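Local structure of putative acetyltransferase (Nocardia farcinica, 3D9W) at residues R221-R226 / H232-G237; P33-L38 / D129-M134; G102-V107 / I201-G206; A56-P61 / D277-G282; A14-D19 / A86-A91. The protein probably transfers an acetyl group from acetyl-coenzyme A to the amino nitrogen of arylamine substrates. One frame throughout, in Å; residues are numbered along the deposited sequence.

Contact 1 of 5, residues R221-R226 / H232-G237; sequences RPFLQR and HHVLDG
Phe-223 to Arg-226 pair with His-233 to Asp-236 in an antiparallel beta hairpin, which forms one end of the four-stranded sheet late in the chain. The strand axes come within 4.5 Å and run at 174°. Leu-224/Leu-235 and Arg-226/His-233 are hydrogen-bonded pairs, each exchanging two backbone bonds, while Phe-223/Asp-236 and Gln-225/Val-234 are non-hydrogen-bonded. A further bond from Gly-237 N to Pro-222 O carries the ladder past the strand end.

One face carries Leu-224 and Leu-235 together with Arg-226 and His-233; Phe-223, Gln-225, Val-234 and Asp-236 lie on the other. The two leucines lie side by side, CD1 of Leu-224 3.8 Å from CD2 of Leu-235, under Ile-263 and Leu-259 of helix 259-265. Gln-225 places CG beside its backbone N (chi1 -59°) and then runs extended, bringing its amide to the edge of the His-232 ring. NE2 of His-232 donates to OE1 of Gln-225 at 2.9 Å, in the ring plane and onto a lone pair of the amide oxygen. CG2 of Val-234 lies over one face of that imidazole, and the amide NE2 is taken by the carbonyl of Phe-139. The Asp-236 carboxylate stands almost perpendicular to the Phe-223 ring, with OD1 at the ring edge 3.4 Å from CD1.

With both ends bonded, the Gln-225 amide is probably held in one rotation, and His-232 carries a proton on NE2. Arg-221 NE and Asp-236 OD1, 4.4 Å apart, are beyond salt-bridge range, so any attraction is probably modest, and water 1 links the two residues only weakly.

Contact 2 of 5, residues P33-L38 / D129-M134; sequences PTLATL and DDRVWM
Leu-38 and Trp-133 hold their CA atoms 9.0 Å apart where the first turns of helix 35-48 approach strand 132-135. This is helix-on-sheet packing near one end of the eight-stranded antiparallel sheet, made by side chains alone.

Trp-133 meets both leucines, Leu-35 over its indole and Leu-38 near its CB. CD1 of Leu-35 sits over one face in a CH-pi contact, 3.8 Å from the centroid of the five-membered ring of Trp-133 and 22° off its normal. Leu-35 gets there because its CG lies anti to the backbone N (chi1 175°), which sends both methyls out from the helix. Leu-38, one turn on, brings its CD2 to 3.8 Å from Trp-133 CB, and also touches Val-124 of the adjacent strand.

At the helix start, Thr-34 is the N-cap, its OG1 weakly accepting from Thr-37 N, while Asp-128 accepts from Leu-35 N.

Arg-131 turns a face of its guanidinium to the indole's edge, with Trp-133 CZ2 over its centre, and its NH1 meets CD2 of Leu-35 at 3.8 Å. Asp-129 holds this pose through an Asx turn to Arg-131 N and a salt bridge, in which Arg-131 NH1 approaches the syn side of Asp-129 OD2 at 2.8 Å but tilted out of the carboxylate plane.

Contact 3 of 5, residues G102-V107 / I201-G206; sequences GHTGRV and IDFEVG
The Phe-203 ring turns its edge to strand 99-107: close to the ring plane, CE1 of Phe-203 lies 4.0 Å from the carbonyl O of His-103 and 4.1 Å from OG1 of Thr-104. Other rings complete the surroundings of this phenyl group, Tyr-83 meeting it edge-to-face and Trp-11 at about 45°, with Ala-120 of the neighbouring strand also in touch. The contact thus sets helix 200-212 against an inner strand of the eight-stranded sheet.

Phe-203 leaves the helix with CG beside its backbone N (chi1 -78°), a conformation that carries the ring across to the strand although its CB does not point there. Thr-104 comes from the opposite direction, and the two side chains slide past each other. With chi1 of -71°, its OG1 lies beside the backbone N, where it meets both the Phe-203 edge and water 2. This water spans the interface, donating to OG1 of Thr-104 at 3.0 Å and to the carbonyl O of Asp-202 at 3.3 Å. The same hydroxyl also bonds OE1 of Gln-198, just before helix 200-212, while the Asp-202 carboxylate accepts from Tyr-199 N.

No direct hydrogen bond joins the two segments. Between them there is only loose van der Waals contact of the ring edge with two oxygens, to which C-H electrostatics can probably add little, plus one water that donates to the threonine hydroxyl and to the helix carbonyl.

Contact 4 of 5, residues A56-P61 / D277-G282; sequences AVLGRP and DALTTG
Leu-58 meets Leu-279 and Ala-278 through a single methyl. Its CD2 lies 3.8 Å from CD2 of Leu-279 and 4.2 Å from CB of Ala-278, so it rests between neighbouring side chains of one helical turn. The two leucines cross at about a right angle and touch only at their branch ends. Leu-58 has CG beside the backbone N (chi1 -63°); CD1 continues the extended chain, and CD2, the other branch, meets the second helix although CB does not aim there.

The next shell fixes the backbone that carries Leu-58. Helix 54-57 ends here in a Schellman motif: Gly-59 at the C-prime position has positive phi (79°), its N bonds Ala-56 O at 3.2 Å, and Arg-60 N reaches back to Glu-55 O. The Arg-60 side chain then folds over the leucine, with Leu-58 CB about 4.0 Å above the centre of its guanidinium plane. That guanidinium makes salt bridges to Glu-55 in the helix just before it and to Asp-275 of helix 273-280, so an ionic link joins the same two elements as the leucine methyls and lies beside them.

On the other side helix 273-280 is closing, with Gly-282 N bonded to Leu-279 O at 3.1 Å; Trp-284 NE1 donates to that same carbonyl.

Both helix ends also face the beginning of strand 223-227. Pro-222 packs on CD1 of Leu-279 and on Val-57, and Trp-284 covers Pro-222, so the C-terminal helix, the short helix 54-57 and the four-stranded sheet come together here.

Contact 5 of 5, residues A14-D19 / A86-A91; sequences AELDLD and AGLFAA
Leu-16 spreads its two methyls over Leu-88 and Ala-91, one helical turn apart on helix 82-95. CD1 of Leu-16 meets CD1 of Leu-88 at 3.6 Å, whereas CD2 of Leu-16 lies 3.7 Å from Ala-91 C and 4.0 Å from Ala-91 CB. The split follows from the torsions: CB of Leu-16 points to the helix, CG opposite the backbone N (chi1 175°) carries the chain on to it, and chi2 of 79° directs one methyl to each partner. Leu-88 adopts the matching form, CG likewise far from its N (chi1 -172°), and crosses Leu-16 at about a right angle, so its contact is made by a methyl rather than along the chain. Ala-91 is small enough for the backbones to come close, with the CA atoms of Leu-16 and Ala-91 6.5 Å apart.

The loop that presents Leu-16 is held by Gln-70 of helix 66-73, whose amide NE2 donates to Glu-15 O and whose OE1 accepts from Asp-17 N, one bond on either side of the leucine in sequence. Asp-17 is the centre of an inverse gamma turn, with a weak bond from Leu-18 N to Leu-16 O, and also the N-cap of helix 18-25, its OD1 accepting from Ala-20 N.

Leu-66 packs on both Leu-88 and Ala-91, and Tyr-21 on Leu-88, placing this apolar cluster among helices 18-25, 66-73 and 82-95. Elsewhere, Ala-86 and Phe-89 pack on Ala-120 and Leu-122, so helix 82-95 lies between the N-terminal loop at Leu-16 and strand 117-125 of the eight-stranded sheet.

From the N terminus, contact 5 opens first, and before helix 82-95 closes it, contacts 2 and 4 have opened; it therefore crosses both. Contact 3 opens next on strand 99-107, contact 2 closes at 129-134, and contact 3 closes on helix 200-212, so contacts 2 and 3 cross. They meet where Met-134 packs on His-103. Contact 1 is a short hairpin farther on. Contact 4, the longest closure, crosses contact 2 and encloses contacts 3 and 1. Contacts 2 and 3 set helices against the large sheet; contact 5 ties the N-terminal loop to helix 82-95. Contact 1 pairs strands within the small sheet, contact 4 joins helices 54-57 and 273-280, and their touch at Pro-222 brings that sheet to those helices.

Contact 1 of 5, residues R221-R226 / H232-G237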
# COMPACT_ATOMS: atom_id res chain seq x y z
N ARG A 221 3.49 -10.63 14.07
CA ARG A 221 2.37 -9.98 14.75
C ARG A 221 1.51 -9.06 13.88
O ARG A 221 1.88 -8.72 12.75
CB ARG A 221 2.87 -9.15 15.94
CG ARG A 221 3.76 -7.98 15.55
CD ARG A 221 5.17 -8.29 15.96
NE ARG A 221 6.05 -7.13 15.90
CZ ARG A 221 7.28 -7.12 16.40
NH1 ARG A 221 7.77 -8.21 17.01
NH2 ARG A 221 8.03 -6.02 16.29
N PRO A 222 0.35 -8.66 14.40
CA PRO A 222 -0.56 -7.78 13.69
C PRO A 222 0.11 -6.48 13.32
O PRO A 222 0.89 -5.93 14.11
CB PRO A 222 -1.67 -7.58 14.70
CG PRO A 222 -1.75 -8.88 15.33
CD PRO A 222 -0.30 -9.20 15.60
N PHE A 223 -0.17 -5.99 12.12
CA PHE A 223 0.36 -4.72 11.66
C PHE A 223 -0.72 -4.07 10.80
O PHE A 223 -0.93 -4.45 9.64
CB PHE A 223 1.64 -4.92 10.85
CG PHE A 223 2.34 -3.64 10.53
CD1 PHE A 223 2.97 -2.91 11.53
CD2 PHE A 223 2.31 -3.12 9.24
CE1 PHE A 223 3.55 -1.69 11.26
CE2 PHE A 223 2.89 -1.90 8.96
CZ PHE A 223 3.51 -1.18 9.97
N LEU A 224 -1.41 -3.10 11.37
CA LEU A 224 -2.50 -2.42 10.68
C LEU A 224 -2.30 -0.92 10.51
O LEU A 224 -1.80 -0.23 11.41
CB LEU A 224 -3.81 -2.66 11.43
CG LEU A 224 -4.06 -4.06 11.99
CD1 LEU A 224 -5.36 -4.08 12.78
CD2 LEU A 224 -4.11 -5.05 10.84
N GLN A 225 -2.70 -0.41 9.36
CA GLN A 225 -2.61 1.01 9.12
C GLN A 225 -3.95 1.42 8.53
O GLN A 225 -4.62 0.61 7.88
CB GLN A 225 -1.50 1.34 8.14
CG GLN A 225 -0.13 0.90 8.55
CD GLN A 225 0.90 1.31 7.54
OE1 GLN A 225 1.26 2.49 7.44
NE2 GLN A 225 1.39 0.35 6.77
N ARG A 226 -4.34 2.65 8.78
CA ARG A 226 -5.57 3.20 8.24
C ARG A 226 -5.13 4.59 7.88
O ARG A 226 -4.55 5.30 8.70
CB ARG A 226 -6.68 3.24 9.29
CG ARG A 226 -8.02 3.68 8.73
CD ARG A 226 -8.50 2.71 7.67
NE ARG A 226 -9.85 3.03 7.24
CZ ARG A 226 -10.15 3.88 6.26
NH1 ARG A 226 -9.19 4.50 5.59
NH2 ARG A 226 -11.42 4.13 5.97
N HIS A 232 -3.01 9.49 10.28
CA HIS A 232 -2.57 8.14 9.94
C HIS A 232 -2.57 7.29 11.21
O HIS A 232 -1.89 7.61 12.18
CB HIS A 232 -1.16 8.23 9.34
CG HIS A 232 -0.55 6.90 9.01
ND1 HIS A 232 0.81 6.68 9.10
CD2 HIS A 232 -1.09 5.75 8.54
CE1 HIS A 232 1.07 5.44 8.71
NE2 HIS A 232 -0.06 4.86 8.36
N HIS A 233 -3.34 6.22 11.20
CA HIS A 233 -3.40 5.32 12.34
C HIS A 233 -2.52 4.13 12.05
O HIS A 233 -2.44 3.68 10.91
CB HIS A 233 -4.82 4.81 12.58
CG HIS A 233 -5.80 5.86 13.02
ND1 HIS A 233 -5.67 6.56 14.20
CD2 HIS A 233 -6.94 6.31 12.44
CE1 HIS A 233 -6.68 7.39 14.33
NE2 HIS A 233 -7.47 7.26 13.28
N VAL A 234 -1.87 3.60 13.08
CA VAL A 234 -1.02 2.43 12.92
C VAL A 234 -1.07 1.52 14.15
O VAL A 234 -0.96 1.99 15.28
CB VAL A 234 0.47 2.81 12.69
CG1 VAL A 234 1.34 1.56 12.66
CG2 VAL A 234 0.61 3.57 11.39
N LEU A 235 -1.26 0.23 13.91
CA LEU A 235 -1.25 -0.75 15.00
C LEU A 235 -0.05 -1.66 14.77
O LEU A 235 -0.02 -2.42 13.80
CB LEU A 235 -2.53 -1.59 15.02
CG LEU A 235 -2.46 -2.63 16.14
CD1 LEU A 235 -2.26 -1.96 17.49
CD2 LEU A 235 -3.72 -3.45 16.16
N ASP A 236 0.94 -1.57 15.65
CA ASP A 236 2.15 -2.37 15.55
C ASP A 236 2.26 -3.24 16.80
O ASP A 236 3.00 -2.92 17.75
CB ASP A 236 3.36 -1.43 15.42
CG ASP A 236 4.66 -2.16 15.14
OD1 ASP A 236 4.63 -3.25 14.51
OD2 ASP A 236 5.73 -1.63 15.53
N GLY A 237 1.53 -4.35 16.79
CA GLY A 237 1.50 -5.25 17.92
C GLY A 237 0.43 -4.72 18.85
O GLY A 237 -0.75 -4.75 18.52
O HOH W 1 7.49 -3.44 14.05

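Contact 2 of 5, residues P33-L38 / D129-M134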
# COMPACT_ATOMS: atom_id res chain seq x y z
N PRO A 33 -8.98 8.14 -18.62
CA PRO A 33 -7.58 8.14 -18.20
C PRO A 33 -6.92 9.51 -18.15
O PRO A 33 -5.88 9.73 -18.78
CB PRO A 33 -6.92 7.23 -19.23
CG PRO A 33 -7.71 7.50 -20.46
CD PRO A 33 -9.13 7.49 -19.94
N THR A 34 -7.51 10.43 -17.38
CA THR A 34 -6.98 11.78 -17.24
C THR A 34 -6.27 11.93 -15.90
O THR A 34 -6.59 11.23 -14.92
CB THR A 34 -8.12 12.84 -17.33
OG1 THR A 34 -9.05 12.67 -16.25
CG2 THR A 34 -8.87 12.68 -18.67
N LEU A 35 -5.28 12.82 -15.85
CA LEU A 35 -4.53 13.05 -14.61
C LEU A 35 -5.49 13.41 -13.49
O LEU A 35 -5.22 13.10 -12.32
CB LEU A 35 -3.50 14.19 -14.79
CG LEU A 35 -2.71 14.62 -13.54
CD1 LEU A 35 -1.91 13.45 -12.99
CD2 LEU A 35 -1.79 15.76 -13.88
N ALA A 36 -6.60 14.05 -13.84
CA ALA A 36 -7.60 14.44 -12.85
C ALA A 36 -8.19 13.20 -12.19
O ALA A 36 -8.40 13.16 -10.98
CB ALA A 36 -8.70 15.26 -13.50
N THR A 37 -8.46 12.19 -13.00
CA THR A 37 -9.00 10.93 -12.51
C THR A 37 -7.96 10.20 -11.65
O THR A 37 -8.27 9.73 -10.55
CB THR A 37 -9.43 10.03 -13.68
OG1 THR A 37 -10.70 10.47 -14.17
CG2 THR A 37 -9.52 8.57 -13.24
N LEU A 38 -6.74 10.11 -12.16
CA LEU A 38 -5.67 9.42 -11.42
C LEU A 38 -5.46 10.05 -10.06
O LEU A 38 -5.27 9.34 -9.08
CB LEU A 38 -4.36 9.46 -12.20
CG LEU A 38 -3.22 8.61 -11.64
CD1 LEU A 38 -3.60 7.14 -11.65
CD2 LEU A 38 -1.99 8.84 -12.47
N ASP A 129 -0.70 13.82 -21.33
CA ASP A 129 0.67 14.11 -21.71
C ASP A 129 1.60 12.93 -21.45
O ASP A 129 1.14 11.84 -21.10
CB ASP A 129 1.17 15.34 -20.96
CG ASP A 129 1.18 15.14 -19.46
OD1 ASP A 129 1.92 14.22 -19.02
OD2 ASP A 129 0.46 15.87 -18.74
N ASP A 130 2.90 13.16 -21.57
CA ASP A 130 3.88 12.10 -21.40
C ASP A 130 4.48 11.99 -20.00
O ASP A 130 5.43 11.24 -19.81
CB ASP A 130 5.01 12.28 -22.42
CG ASP A 130 4.55 12.98 -23.70
OD1 ASP A 130 4.88 12.46 -24.79
OD2 ASP A 130 3.87 14.05 -23.62
N ARG A 131 3.95 12.73 -19.04
CA ARG A 131 4.49 12.68 -17.69
C ARG A 131 4.27 11.32 -17.08
O ARG A 131 3.26 10.68 -17.34
CB ARG A 131 3.87 13.75 -16.81
CG ARG A 131 4.37 15.13 -17.13
CD ARG A 131 3.24 16.10 -17.12
NE ARG A 131 3.08 16.78 -15.84
CZ ARG A 131 1.92 17.29 -15.46
NH1 ARG A 131 0.86 17.17 -16.26
NH2 ARG A 131 1.82 17.96 -14.31
N VAL A 132 5.22 10.88 -16.28
CA VAL A 132 5.15 9.58 -15.62
C VAL A 132 4.74 9.74 -14.17
O VAL A 132 5.34 10.51 -13.42
CB VAL A 132 6.52 8.89 -15.67
CG1 VAL A 132 6.48 7.58 -14.92
CG2 VAL A 132 6.92 8.68 -17.12
N TRP A 133 3.71 9.02 -13.75
CA TRP A 133 3.25 9.11 -12.38
C TRP A 133 3.44 7.83 -11.58
O TRP A 133 3.15 6.73 -12.06
CB TRP A 133 1.79 9.54 -12.34
CG TRP A 133 1.60 10.84 -13.02
CD1 TRP A 133 1.31 11.03 -14.34
CD2 TRP A 133 1.79 12.13 -12.45
NE1 TRP A 133 1.30 12.38 -14.63
CE2 TRP A 133 1.59 13.07 -13.49
CE3 TRP A 133 2.10 12.59 -11.17
CZ2 TRP A 133 1.70 14.45 -13.28
CZ3 TRP A 133 2.21 13.95 -10.95
CH2 TRP A 133 2.01 14.87 -12.01
N MET A 134 3.94 7.99 -10.36
CA MET A 134 4.17 6.88 -9.46
C MET A 134 2.99 6.77 -8.52
O MET A 134 2.67 7.72 -7.82
CB MET A 134 5.44 7.10 -8.65
CG MET A 134 6.70 7.09 -9.48
SD MET A 134 6.85 5.52 -10.31
CE MET A 134 6.88 4.41 -8.89

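Contact 3 of 5, residues G102-V107 / I201-G206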
# COMPACT_ATOMS: atom_id res chain seq x y z
N GLY A 102 4.66 -2.00 -13.84
CA GLY A 102 5.05 -2.10 -12.45
C GLY A 102 6.51 -1.97 -12.07
O GLY A 102 7.40 -2.13 -12.90
N HIS A 103 6.73 -1.66 -10.80
CA HIS A 103 8.06 -1.52 -10.22
C HIS A 103 8.03 -2.10 -8.81
O HIS A 103 6.96 -2.33 -8.24
CB HIS A 103 8.48 -0.04 -10.12
CG HIS A 103 8.68 0.64 -11.44
ND1 HIS A 103 9.14 -0.01 -12.56
CD2 HIS A 103 8.54 1.94 -11.79
CE1 HIS A 103 9.29 0.86 -13.55
NE2 HIS A 103 8.93 2.05 -13.10
N THR A 104 9.21 -2.36 -8.27
CA THR A 104 9.32 -2.91 -6.93
C THR A 104 10.36 -2.12 -6.17
O THR A 104 11.42 -1.78 -6.69
CB THR A 104 9.76 -4.38 -6.94
OG1 THR A 104 8.68 -5.19 -7.42
CG2 THR A 104 10.12 -4.82 -5.54
N GLY A 105 10.05 -1.82 -4.92
CA GLY A 105 10.97 -1.06 -4.11
C GLY A 105 11.40 -1.81 -2.88
O GLY A 105 10.82 -2.84 -2.53
N ARG A 106 12.43 -1.28 -2.23
CA ARG A 106 12.97 -1.85 -1.00
C ARG A 106 12.67 -0.86 0.11
O ARG A 106 13.18 0.27 0.10
CB ARG A 106 14.49 -2.03 -1.08
CG ARG A 106 15.00 -2.84 -2.24
CD ARG A 106 16.51 -2.85 -2.20
NE ARG A 106 17.13 -3.40 -3.40
CZ ARG A 106 17.12 -4.69 -3.73
NH1 ARG A 106 16.52 -5.58 -2.96
NH2 ARG A 106 17.74 -5.08 -4.83
N VAL A 107 11.84 -1.25 1.06
CA VAL A 107 11.55 -0.35 2.15
C VAL A 107 12.79 -0.28 3.02
O VAL A 107 13.49 -1.27 3.20
CB VAL A 107 10.37 -0.83 2.98
CG1 VAL A 107 10.06 0.20 4.05
CG2 VAL A 107 9.17 -1.07 2.09
N ILE A 201 3.52 -11.82 -12.06
CA ILE A 201 4.29 -13.00 -11.65
C ILE A 201 5.35 -12.59 -10.63
O ILE A 201 5.62 -13.32 -9.67
CB ILE A 201 5.01 -13.67 -12.84
CG1 ILE A 201 4.14 -13.61 -14.11
CG2 ILE A 201 5.32 -15.12 -12.48
CD1 ILE A 201 2.94 -14.60 -14.18
N ASP A 202 5.95 -11.42 -10.84
CA ASP A 202 6.97 -10.90 -9.94
C ASP A 202 6.33 -10.56 -8.59
O ASP A 202 6.98 -10.69 -7.55
CB ASP A 202 7.59 -9.63 -10.52
CG ASP A 202 8.04 -9.82 -11.95
OD1 ASP A 202 8.80 -10.78 -12.20
OD2 ASP A 202 7.63 -9.01 -12.81
N PHE A 203 5.08 -10.12 -8.62
CA PHE A 203 4.37 -9.79 -7.39
C PHE A 203 4.04 -11.05 -6.62
O PHE A 203 4.06 -11.05 -5.39
CB PHE A 203 3.08 -9.03 -7.69
CG PHE A 203 3.29 -7.58 -8.02
CD1 PHE A 203 4.57 -7.07 -8.19
CD2 PHE A 203 2.20 -6.72 -8.15
CE1 PHE A 203 4.77 -5.72 -8.50
CE2 PHE A 203 2.40 -5.37 -8.46
CZ PHE A 203 3.69 -4.88 -8.64
N GLU A 204 3.73 -12.13 -7.33
CA GLU A 204 3.40 -13.37 -6.65
C GLU A 204 4.60 -13.89 -5.86
O GLU A 204 4.45 -14.41 -4.76
CB GLU A 204 2.92 -14.44 -7.64
CG GLU A 204 1.98 -15.45 -6.98
CD GLU A 204 2.03 -16.84 -7.63
OE1 GLU A 204 2.01 -16.92 -8.88
OE2 GLU A 204 2.06 -17.84 -6.88
N VAL A 205 5.79 -13.75 -6.44
CA VAL A 205 7.00 -14.20 -5.75
C VAL A 205 7.15 -13.34 -4.50
O VAL A 205 7.26 -13.84 -3.38
CB VAL A 205 8.26 -14.00 -6.64
CG1 VAL A 205 9.52 -14.33 -5.85
CG2 VAL A 205 8.16 -14.88 -7.87
N GLY A 206 7.15 -12.03 -4.72
CA GLY A 206 7.30 -11.09 -3.63
C GLY A 206 6.24 -11.33 -2.58
O GLY A 206 6.53 -11.28 -1.38
O HOH W 2 7.67 -7.76 -6.21

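Contact 4 of 5, residues A56-P61 / D277-G282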
# COMPACT_ATOMS: atom_id res chain seq x y z
N ALA A 56 -1.98 -13.53 7.08
CA ALA A 56 -0.64 -14.06 7.33
C ALA A 56 -0.42 -14.39 8.82
O ALA A 56 0.21 -15.39 9.16
CB ALA A 56 0.41 -13.08 6.84
N VAL A 57 -0.95 -13.55 9.69
CA VAL A 57 -0.79 -13.77 11.12
C VAL A 57 -1.67 -14.92 11.59
O VAL A 57 -1.38 -15.56 12.60
CB VAL A 57 -1.17 -12.54 11.93
CG1 VAL A 57 -0.75 -12.74 13.37
CG2 VAL A 57 -0.53 -11.30 11.33
N LEU A 58 -2.74 -15.18 10.86
CA LEU A 58 -3.64 -16.26 11.23
C LEU A 58 -3.18 -17.58 10.63
O LEU A 58 -3.87 -18.59 10.73
CB LEU A 58 -5.06 -15.92 10.80
CG LEU A 58 -5.62 -14.68 11.49
CD1 LEU A 58 -7.00 -14.33 10.96
CD2 LEU A 58 -5.66 -14.92 12.97
N GLY A 59 -2.00 -17.56 10.00
CA GLY A 59 -1.46 -18.76 9.39
C GLY A 59 -2.06 -19.10 8.04
O GLY A 59 -1.77 -20.14 7.45
N ARG A 60 -2.91 -18.21 7.54
CA ARG A 60 -3.55 -18.44 6.26
C ARG A 60 -2.80 -17.77 5.11
O ARG A 60 -1.99 -16.86 5.31
CB ARG A 60 -5.00 -17.95 6.33
CG ARG A 60 -5.79 -18.60 7.45
CD ARG A 60 -7.29 -18.41 7.31
NE ARG A 60 -7.76 -17.07 7.64
CZ ARG A 60 -8.38 -16.74 8.77
NH1 ARG A 60 -8.61 -17.66 9.70
NH2 ARG A 60 -8.80 -15.50 8.95
N PRO A 61 -3.04 -18.24 3.89
CA PRO A 61 -2.41 -17.73 2.67
C PRO A 61 -3.01 -16.41 2.19
O PRO A 61 -4.17 -16.10 2.49
CB PRO A 61 -2.64 -18.85 1.67
CG PRO A 61 -4.01 -19.32 2.06
CD PRO A 61 -3.91 -19.40 3.57
N ASP A 277 -10.63 -14.13 18.65
CA ASP A 277 -10.20 -15.02 19.71
C ASP A 277 -8.75 -15.44 19.42
O ASP A 277 -7.87 -15.28 20.27
CB ASP A 277 -11.12 -16.25 19.75
CG ASP A 277 -12.12 -16.21 20.90
OD1 ASP A 277 -12.81 -15.17 21.07
OD2 ASP A 277 -12.23 -17.21 21.64
N ALA A 278 -8.52 -15.96 18.22
CA ALA A 278 -7.19 -16.39 17.79
C ALA A 278 -6.19 -15.25 17.90
O ALA A 278 -5.05 -15.43 18.34
CB ALA A 278 -7.24 -16.91 16.36
N LEU A 279 -6.62 -14.06 17.48
CA LEU A 279 -5.79 -12.87 17.52
C LEU A 279 -5.48 -12.55 18.97
O LEU A 279 -4.32 -12.44 19.38
CB LEU A 279 -6.56 -11.70 16.90
CG LEU A 279 -5.84 -10.77 15.94
CD1 LEU A 279 -4.64 -10.14 16.62
CD2 LEU A 279 -5.40 -11.57 14.72
N THR A 280 -6.55 -12.39 19.74
CA THR A 280 -6.53 -12.06 21.16
C THR A 280 -5.64 -12.94 22.03
O THR A 280 -5.25 -12.53 23.12
CB THR A 280 -7.96 -12.12 21.73
OG1 THR A 280 -8.68 -10.95 21.34
CG2 THR A 280 -7.97 -12.25 23.25
N THR A 281 -5.30 -14.12 21.54
CA THR A 281 -4.49 -15.04 22.34
C THR A 281 -3.33 -15.63 21.57
O THR A 281 -2.75 -16.62 22.00
CB THR A 281 -5.35 -16.20 22.82
OG1 THR A 281 -5.52 -17.12 21.75
CG2 THR A 281 -6.74 -15.69 23.24
N GLY A 282 -3.00 -15.04 20.43
CA GLY A 282 -1.91 -15.55 19.62
C GLY A 282 -0.56 -15.59 20.31
O GLY A 282 -0.23 -14.70 21.10

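Contact 5 of 5, residues A14-D19 / A86-A91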
# COMPACT_ATOMS: atom_id res chain seq x y z
N ALA A 14 -10.15 -6.98 -16.92
CA ALA A 14 -11.44 -7.56 -17.26
C ALA A 14 -12.14 -8.14 -16.04
O ALA A 14 -13.27 -7.77 -15.72
CB ALA A 14 -11.27 -8.63 -18.32
N GLU A 15 -11.46 -9.04 -15.34
CA GLU A 15 -12.00 -9.70 -14.17
C GLU A 15 -12.42 -8.80 -13.02
O GLU A 15 -12.89 -9.30 -12.00
CB GLU A 15 -10.99 -10.71 -13.62
CG GLU A 15 -10.42 -11.65 -14.67
CD GLU A 15 -9.31 -12.49 -14.11
OE1 GLU A 15 -9.58 -13.33 -13.22
OE2 GLU A 15 -8.15 -12.30 -14.54
N LEU A 16 -12.26 -7.49 -13.18
CA LEU A 16 -12.61 -6.53 -12.13
C LEU A 16 -14.02 -5.98 -12.25
O LEU A 16 -14.49 -5.66 -13.34
CB LEU A 16 -11.63 -5.34 -12.15
CG LEU A 16 -11.91 -4.16 -11.21
CD1 LEU A 16 -11.45 -4.50 -9.80
CD2 LEU A 16 -11.18 -2.93 -11.71
N ASP A 17 -14.72 -5.88 -11.12
CA ASP A 17 -16.05 -5.31 -11.14
C ASP A 17 -15.78 -3.83 -10.92
O ASP A 17 -15.75 -3.35 -9.79
CB ASP A 17 -16.91 -5.84 -9.99
CG ASP A 17 -18.32 -5.29 -10.02
OD1 ASP A 17 -18.51 -4.11 -10.43
OD2 ASP A 17 -19.25 -6.02 -9.62
N LEU A 18 -15.55 -3.12 -12.02
CA LEU A 18 -15.22 -1.71 -11.94
C LEU A 18 -16.17 -0.90 -11.07
O LEU A 18 -15.75 -0.07 -10.26
CB LEU A 18 -15.17 -1.09 -13.33
CG LEU A 18 -14.57 0.32 -13.35
CD1 LEU A 18 -13.08 0.26 -12.99
CD2 LEU A 18 -14.75 0.93 -14.72
N ASP A 19 -17.46 -1.16 -11.21
CA ASP A 19 -18.45 -0.41 -10.45
C ASP A 19 -18.48 -0.73 -8.96
O ASP A 19 -18.67 0.16 -8.14
CB ASP A 19 -19.80 -0.59 -11.12
CG ASP A 19 -19.76 -0.22 -12.60
OD1 ASP A 19 -19.71 1.00 -12.91
OD2 ASP A 19 -19.73 -1.15 -13.45
N ALA A 86 -2.02 -2.94 -4.52
CA ALA A 86 -1.56 -2.56 -5.85
C ALA A 86 -2.20 -3.40 -6.95
O ALA A 86 -2.53 -2.89 -8.02
CB ALA A 86 -0.03 -2.67 -5.92
N GLY A 87 -2.38 -4.69 -6.67
CA GLY A 87 -2.97 -5.59 -7.64
C GLY A 87 -4.37 -5.19 -8.05
O GLY A 87 -4.76 -5.28 -9.22
N LEU A 88 -5.13 -4.72 -7.07
CA LEU A 88 -6.50 -4.30 -7.32
C LEU A 88 -6.49 -2.95 -8.04
O LEU A 88 -7.21 -2.75 -9.01
CB LEU A 88 -7.25 -4.17 -6.00
CG LEU A 88 -8.75 -3.91 -6.08
CD1 LEU A 88 -9.41 -5.06 -6.83
CD2 LEU A 88 -9.33 -3.76 -4.68
N PHE A 89 -5.65 -2.04 -7.55
CA PHE A 89 -5.54 -0.71 -8.14
C PHE A 89 -5.09 -0.78 -9.60
O PHE A 89 -5.56 -0.02 -10.44
CB PHE A 89 -4.55 0.15 -7.34
CG PHE A 89 -4.68 1.61 -7.61
CD1 PHE A 89 -5.79 2.32 -7.18
CD2 PHE A 89 -3.69 2.29 -8.31
CE1 PHE A 89 -5.92 3.69 -7.45
CE2 PHE A 89 -3.82 3.64 -8.58
CZ PHE A 89 -4.93 4.34 -8.15
N ALA A 90 -4.18 -1.70 -9.90
CA ALA A 90 -3.70 -1.84 -11.27
C ALA A 90 -4.84 -2.25 -12.22
O ALA A 90 -4.98 -1.69 -13.31
CB ALA A 90 -2.57 -2.87 -11.33
N ALA A 91 -5.65 -3.21 -11.78
CA ALA A 91 -6.79 -3.67 -12.57
C ALA A 91 -7.70 -2.50 -12.93
O ALA A 91 -8.08 -2.34 -14.09
CB ALA A 91 -7.55 -4.72 -11.80